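Local coordinates for LPXTG cell wall surface protein (Streptococcus gordonii, PDB 4IGB), which is probably an adhesin of the streptococcal surface, attached to cell-wall peptidoglycan at its C-terminal end, and is represented here by its N-terminal N1 and N2 domains, at residues E179-Y182 with E187-L190; K318-V321 with D325-A328. All blocks are in the same frame, centred on the assembly; numbering follows the deposited sequence.

How the contacts relate
Contact 1 comes first along the chain, in the N-terminal (N1) domain, where the loop between strands 170-182 and 193-194 folds back on the strand it has just left. These strands belong to an eight-stranded antiparallel sheet and a five-stranded mixed sheet, respectively. Contact 2 follows in the N2 domain and closes a turn within the loop joining strands 310-317 and 333-338. The two are in series, neither nested nor crossing; the centres of contact 1 and contact 2 are about 19 Å apart, their nearest atoms about 11 Å. The end of strand 280-287 and the residues after it run past both: Ile-287 packs on contact 1, whereas Glu-288 and Lys-289 bond to residues 325-328 in contact 2.

Contact 1: residues E179-Y182 with E187-L190; sequences EIRY and ETDL
The ring of Tyr-182 lies over Thr-188, whose methyl CG2 sits over one of its faces, while the phenol end reaches on to Asp-189 and Leu-190. Here the last residues of strand 170-182, part of the eight-stranded antiparallel sheet of the N1 domain, are met by the loop that doubles back after them. Two hydrogen bonds fix Tyr-182 at opposite ends. Its backbone N donates to Thr-188 OG1 at 3.1 Å (162° at the hydrogen), a side-chain acceptor for a backbone amide at the end of the strand. Thr-188 CG2 rests 3.5 Å from Ile-180 O. At the far end, Tyr-182 OH donates a hydrogen bond to Asp-189 OD1 at 2.6 Å, which accepts through its syn lone pair; the carboxylate plane stands 79° from the ring. The aspartate gets there by turning CG between its backbone N and carbonyl carbon (chi1 43°). A weak bond from Asn-101 also meets the phenol oxygen.

Beneath these polar links is an apolar layer: Ile-180 CD1 meets Leu-190 CB at 3.6 Å, the two side chains crossing at about a right angle, and Leu-190 CD1 approaches Tyr-182 CE1 at 3.9 Å. Val-105 of the adjoining strand touches all three residues, so the loop is packed onto the sheet beside its own strand. Lys-103 forms a cation-pi contact with the tyrosine ring. At the edge of that ring, Glu-187 O lies in its plane, 3.3 Å from Tyr-182 CD2.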
loop_
_atom_site.group_PDB
_atom_site.type_symbol
_atom_site.label_atom_id
_atom_site.label_comp_id
_atom_site.label_asym_id
_atom_site.label_seq_id
_atom_site.Cartn_x
_atom_site.Cartn_y
_atom_site.Cartn_z
ATOM N N GLU B 179 -0.785 -0.708 -8.075
ATOM C CA GLU B 179 0.085 -1.837 -7.800
ATOM C C GLU B 179 1.501 -1.341 -7.629
ATOM O O GLU B 179 1.954 -0.473 -8.374
ATOM C CB GLU B 179 0.031 -2.864 -8.943
ATOM C CG GLU B 179 0.902 -4.091 -8.693
ATOM C CD GLU B 179 1.072 -4.970 -9.930
ATOM O OE1 GLU B 179 0.176 -5.001 -10.783
ATOM O OE2 GLU B 179 2.118 -5.626 -10.058
ATOM N N ILE B 180 2.192 -1.893 -6.639
ATOM C CA ILE B 180 3.617 -1.647 -6.454
ATOM C C ILE B 180 4.378 -2.925 -6.794
ATOM O O ILE B 180 3.878 -4.025 -6.581
ATOM C CB ILE B 180 3.946 -1.194 -5.027
ATOM C CG1 ILE B 180 3.277 -2.112 -3.989
ATOM C CG2 ILE B 180 3.477 0.234 -4.839
ATOM C CD1 ILE B 180 3.674 -1.794 -2.520
ATOM N N ARG B 181 5.594 -2.770 -7.306
ATOM C CA ARG B 181 6.309 -3.869 -7.942
ATOM C C ARG B 181 7.803 -3.610 -7.821
ATOM O O ARG B 181 8.250 -2.498 -8.082
ATOM C CB ARG B 181 5.917 -3.857 -9.428
ATOM C CG ARG B 181 6.003 -5.154 -10.150
ATOM C CD ARG B 181 5.642 -4.964 -11.634
ATOM N NE ARG B 181 4.205 -4.842 -11.890
ATOM C CZ ARG B 181 3.694 -4.590 -13.095
ATOM N NH1 ARG B 181 4.502 -4.428 -14.143
ATOM N NH2 ARG B 181 2.387 -4.496 -13.263
ATOM N N TYR B 182 8.586 -4.613 -7.425
ATOM C CA TYR B 182 10.028 -4.472 -7.541
ATOM C C TYR B 182 10.447 -4.361 -9.023
ATOM O O TYR B 182 10.083 -5.195 -9.861
ATOM C CB TYR B 182 10.758 -5.646 -6.876
ATOM C CG TYR B 182 10.629 -5.713 -5.364
ATOM C CD1 TYR B 182 10.845 -4.594 -4.577
ATOM C CD2 TYR B 182 10.272 -6.903 -4.731
ATOM C CE1 TYR B 182 10.724 -4.660 -3.190
ATOM C CE2 TYR B 182 10.145 -6.982 -3.355
ATOM C CZ TYR B 182 10.375 -5.852 -2.581
ATOM O OH TYR B 182 10.254 -5.918 -1.198
ATOM N N GLU B 187 9.847 -11.377 -6.721
ATOM C CA GLU B 187 8.501 -11.415 -6.176
ATOM C C GLU B 187 8.260 -10.254 -5.210
ATOM O O GLU B 187 9.078 -9.983 -4.344
ATOM C CB GLU B 187 8.238 -12.768 -5.512
ATOM C CG GLU B 187 8.107 -13.918 -6.526
ATOM C CD GLU B 187 8.353 -15.293 -5.904
ATOM O OE1 GLU B 187 7.375 -16.052 -5.721
ATOM O OE2 GLU B 187 9.532 -15.611 -5.611
ATOM N N THR B 188 7.150 -9.551 -5.387
ATOM C CA THR B 188 6.871 -8.382 -4.561
ATOM C C THR B 188 6.105 -8.808 -3.306
ATOM O O THR B 188 4.918 -9.101 -3.366
ATOM C CB THR B 188 6.090 -7.291 -5.342
ATOM O OG1 THR B 188 6.805 -6.948 -6.539
ATOM C CG2 THR B 188 5.912 -6.031 -4.484
ATOM N N ASP B 189 6.819 -8.854 -2.183
ATOM C CA ASP B 189 6.265 -9.235 -0.878
ATOM C C ASP B 189 5.600 -8.049 -0.165
ATOM O O ASP B 189 5.017 -8.205 0.903
ATOM C CB ASP B 189 7.382 -9.806 0.007
ATOM C CG ASP B 189 8.696 -8.984 -0.078
ATOM O OD1 ASP B 189 8.669 -7.822 -0.554
ATOM O OD2 ASP B 189 9.770 -9.505 0.323
ATOM N N LEU B 190 5.697 -6.864 -0.752
ATOM C CA LEU B 190 5.111 -5.664 -0.149
ATOM C C LEU B 190 3.597 -5.703 -0.165
ATOM O O LEU B 190 2.989 -6.152 -1.134
ATOM C CB LEU B 190 5.591 -4.412 -0.877
ATOM C CG LEU B 190 7.109 -4.237 -0.975
ATOM C CD1 LEU B 190 7.460 -3.003 -1.784
ATOM C CD2 LEU B 190 7.742 -4.175 0.426
#

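Contact 2: residues K318-V321 with D325-A328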
loop_
_atom_site.group_PDB
_atom_site.type_symbol
_atom_site.label_atom_id
_atom_site.label_comp_id
_atom_site.label_asym_id
_atom_site.label_seq_id
_atom_site.Cartn_x
_atom_site.Cartn_y
_atom_site.Cartn_z
ATOM N N LYS B 318 14.113 -6.350 14.510
ATOM C CA LYS B 318 13.448 -5.186 15.087
ATOM C C LYS B 318 11.945 -5.351 14.924
ATOM O O LYS B 318 11.464 -5.699 13.843
ATOM C CB LYS B 318 13.938 -3.883 14.438
ATOM C CG LYS B 318 13.269 -2.593 14.961
ATOM C CD LYS B 318 11.844 -2.447 14.427
ATOM C CE LYS B 318 11.552 -1.080 13.827
ATOM N NZ LYS B 318 11.952 0.104 14.645
ATOM N N VAL B 319 11.210 -5.090 16.000
ATOM C CA VAL B 319 9.772 -5.235 16.009
ATOM C C VAL B 319 9.063 -3.909 15.708
ATOM O O VAL B 319 9.270 -2.919 16.401
ATOM C CB VAL B 319 9.301 -5.765 17.383
ATOM C CG1 VAL B 319 7.796 -5.873 17.421
ATOM C CG2 VAL B 319 9.964 -7.108 17.705
ATOM N N PRO B 320 8.202 -3.893 14.676
ATOM C CA PRO B 320 7.459 -2.681 14.310
ATOM C C PRO B 320 6.508 -2.238 15.412
ATOM O O PRO B 320 5.873 -3.073 16.046
ATOM C CB PRO B 320 6.631 -3.121 13.091
ATOM C CG PRO B 320 7.174 -4.414 12.679
ATOM C CD PRO B 320 7.795 -5.051 13.869
ATOM N N VAL B 321 6.382 -0.932 15.609
ATOM C CA VAL B 321 5.477 -0.393 16.615
ATOM C C VAL B 321 4.053 -0.242 16.075
ATOM O O VAL B 321 3.825 0.476 15.102
ATOM C CB VAL B 321 5.973 0.976 17.136
ATOM C CG1 VAL B 321 4.955 1.591 18.102
ATOM C CG2 VAL B 321 7.361 0.838 17.791
ATOM N N ASP B 325 4.402 2.152 13.009
ATOM C CA ASP B 325 5.055 1.548 11.850
ATOM C C ASP B 325 4.094 0.671 11.061
ATOM O O ASP B 325 4.159 0.628 9.835
ATOM C CB ASP B 325 6.224 0.685 12.301
ATOM C CG ASP B 325 7.260 1.473 13.064
ATOM O OD1 ASP B 325 7.552 2.606 12.638
ATOM O OD2 ASP B 325 7.775 0.961 14.080
ATOM N N ILE B 326 3.247 -0.057 11.783
ATOM C CA ILE B 326 2.207 -0.908 11.197
ATOM C C ILE B 326 0.846 -0.445 11.713
ATOM O O ILE B 326 0.763 0.189 12.774
ATOM C CB ILE B 326 2.413 -2.398 11.547
ATOM C CG1 ILE B 326 2.535 -2.570 13.067
ATOM C CG2 ILE B 326 3.668 -2.943 10.848
ATOM C CD1 ILE B 326 2.652 -4.012 13.531
ATOM N N LEU B 327 -0.215 -0.768 10.973
ATOM C CA LEU B 327 -1.533 -0.192 11.228
ATOM C C LEU B 327 -2.132 -0.586 12.575
ATOM O O LEU B 327 -2.933 0.163 13.145
ATOM C CB LEU B 327 -2.514 -0.569 10.118
ATOM C CG LEU B 327 -2.184 -0.060 8.717
ATOM C CD1 LEU B 327 -3.197 -0.602 7.736
ATOM C CD2 LEU B 327 -2.164 1.464 8.685
ATOM N N ALA B 328 -1.767 -1.765 13.071
ATOM C CA ALA B 328 -2.307 -2.249 14.340
ATOM C C ALA B 328 -1.486 -3.407 14.863
ATOM O O ALA B 328 -0.650 -3.965 14.143
ATOM C CB ALA B 328 -3.753 -2.665 14.182
HETATM O O HOH W 1 9.928 2.042 15.202
#
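Val-321 and Asp-325 grip each other through a reciprocal pair of hydrogen bonds. Val-321 N donates to Asp-325 OD2 at 2.8 Å and nearly straight (174°), meeting the anti side of the oxygen somewhat out of the carboxylate plane. In return Asp-325 N donates to Val-321 O at 2.7 Å, in the carbonyl plane. This second bond, from residue i+4 to the carbonyl of residue i, defines an alpha-turn spanning 321-325 in the N2 domain. Ile-326 N adds a weak bond to Val-321 O at 3.4 Å. The aspartate can bond to both the N and the O of Val-321 because its CG stands beside its own backbone N (chi1 -59°), which brings OD2 into line with the N-H of Val-321; Val-321 CB then lies 3.5 Å from Asp-325 OD2.

Next to this polar core, the proline ring presents CB to the branch methyl of the isoleucine, Pro-320 CB to Ile-326 CG2 being 3.7 Å, and Val-417 touches both residues from strand 409-417. On the syn side of the same carboxylate oxygen a water joins the charges: it accepts from Lys-318 NZ at 2.9 Å and donates to Asp-325 OD2 at 2.7 Å, bridging groups too far apart for a direct salt bridge.

Further out, the backbone of Asp-325 bonds to Lys-289, Leu-327 N donates to Glu-288, and the Leu-327 side chain packs on Ala-261 and Arg-263 of the N1 domain, so the turn sits at the junction of the domains. Asp-27 brings a like charge close to Asp-325 OD1. Repulsion between these carboxylates would tend to favour protonation of one of them, whereas the valine amide and the water-linked lysine would tend to stabilise negative charge on Asp-325 OD2.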